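Local coordinates for CalS11 (Micromonospora echinospora, PDB 3TOS), which probably transfers methyl groups from S-adenosyl-L-methionine to hydroxyl oxygens in the biosynthesis of calicheamicin, at residues V13-P17 with E18-T22. Residues are numbered along the deposited sequence; the frame is centred on the assembly and turned at random.
Sequences VHDSP and EETET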
# COMPACT_ATOMS: atom_id res chain seq x y z
N VAL B 13 28.21 -6.17 -28.95
CA VAL B 13 27.55 -4.89 -29.07
C VAL B 13 28.44 -3.90 -29.85
O VAL B 13 29.66 -3.81 -29.60
CB VAL B 13 27.21 -4.32 -27.68
CG1 VAL B 13 26.50 -2.93 -27.83
CG2 VAL B 13 26.35 -5.33 -26.87
N HIS B 14 27.85 -3.21 -30.83
CA HIS B 14 28.57 -2.20 -31.61
C HIS B 14 27.57 -1.23 -32.15
O HIS B 14 26.36 -1.52 -32.18
CB HIS B 14 29.40 -2.84 -32.74
CG HIS B 14 28.59 -3.62 -33.74
ND1 HIS B 14 28.10 -4.89 -33.51
CD2 HIS B 14 28.22 -3.30 -35.00
CE1 HIS B 14 27.47 -5.33 -34.60
NE2 HIS B 14 27.55 -4.39 -35.52
N ASP B 15 28.06 -0.03 -32.50
CA ASP B 15 27.20 1.04 -32.98
C ASP B 15 26.59 0.69 -34.35
O ASP B 15 27.31 0.20 -35.25
CB ASP B 15 27.99 2.33 -33.08
CG ASP B 15 28.36 2.91 -31.73
OD1 ASP B 15 27.84 2.47 -30.68
OD2 ASP B 15 29.14 3.90 -31.76
N SER B 16 25.30 0.96 -34.50
CA SER B 16 24.69 0.90 -35.80
C SER B 16 25.25 2.07 -36.66
O SER B 16 25.75 3.03 -36.13
CB SER B 16 23.19 1.02 -35.71
OG SER B 16 22.84 2.31 -35.23
N PRO B 17 25.10 2.01 -37.99
CA PRO B 17 25.49 3.16 -38.81
C PRO B 17 24.74 4.43 -38.40
O PRO B 17 25.29 5.55 -38.43
CB PRO B 17 25.11 2.68 -40.23
CG PRO B 17 25.24 1.20 -40.13
CD PRO B 17 24.63 0.87 -38.82
N GLU B 18 23.48 4.24 -37.96
CA GLU B 18 22.68 5.43 -37.54
C GLU B 18 23.20 5.98 -36.25
O GLU B 18 23.18 7.21 -36.08
CB GLU B 18 21.17 5.08 -37.43
CG GLU B 18 20.55 4.68 -38.73
CD GLU B 18 20.82 3.20 -39.13
OE1 GLU B 18 21.41 2.40 -38.35
OE2 GLU B 18 20.38 2.84 -40.25
N GLU B 19 23.59 5.12 -35.30
CA GLU B 19 24.15 5.65 -34.01
C GLU B 19 25.44 6.40 -34.29
O GLU B 19 25.73 7.46 -33.74
CB GLU B 19 24.34 4.47 -33.05
CG GLU B 19 25.26 4.75 -31.83
CD GLU B 19 24.68 5.64 -30.73
OE1 GLU B 19 23.48 6.00 -30.82
OE2 GLU B 19 25.44 5.96 -29.78
N THR B 20 26.24 5.85 -35.21
CA THR B 20 27.49 6.49 -35.58
C THR B 20 27.19 7.86 -36.22
O THR B 20 27.84 8.86 -35.93
CB THR B 20 28.26 5.59 -36.58
OG1 THR B 20 28.72 4.40 -35.90
CG2 THR B 20 29.50 6.32 -37.12
N GLU B 21 26.19 7.90 -37.11
CA GLU B 21 25.78 9.17 -37.77
C GLU B 21 25.30 10.21 -36.81
O GLU B 21 25.74 11.39 -36.87
CB GLU B 21 24.67 8.86 -38.78
CG GLU B 21 24.20 10.03 -39.64
CD GLU B 21 25.33 10.59 -40.59
OE1 GLU B 21 26.34 9.88 -40.89
OE2 GLU B 21 25.19 11.73 -41.07
N THR B 22 24.48 9.78 -35.83
CA THR B 22 24.01 10.74 -34.82
C THR B 22 25.21 11.34 -34.06
O THR B 22 25.30 12.54 -33.88
CB THR B 22 23.03 10.08 -33.82
OG1 THR B 22 21.79 9.87 -34.47
CG2 THR B 22 22.79 10.98 -32.58
O HOH W 1 30.59 4.56 -33.97
O HOH W 2 27.25 4.41 -28.67
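S16 caps the first turn of helix 17-31: its OG accepts a hydrogen bond from the backbone N of E19, with OG and N 2.9 Å apart and an N-H...O angle of 158°. This is a classic serine N-cap. The hydroxyl sits over the start of the helix because chi1 (66°) sets OG between the backbone N and the carbonyl carbon of S16, and serine's short arm gives it just the reach for an amide that no earlier turn can serve. With an alanine here the E19 amide is likely to lose its side-chain acceptor, and the start of the helix to be less well held.

Backbone bonds carry the turn onward. The carbonyl O of S16 takes the N-H of T20 at 3.0 Å, and that of P17 takes E21 N at 2.8 Å. Proline suits the first helical position, where its missing N-H costs no helical bond and its ring fixes phi near the helical value.

D15, E18 and E19 lie near this end, a placement that probably suits the positive end of the helix dipole. The carboxylate planes of D15 and E19 stand 70° apart, and D15 CG packs on the CG methylene of E19 at 3.6 Å. Their like charges, OD1 of D15 and OE2 of E19, stay 4.3 Å apart, and a water that donates to both probably eases the repulsion, as does R49, which forms a salt bridge with the same OE2. H155 of a neighbouring subunit packs against S16, placing the cap at a subunit interface.

T20 adds a hydroxyl beside the loop. A second water bridges it to D15, lying 2.7 Å from T20 OG1 and donating to D15 OD2, also at 2.7 Å.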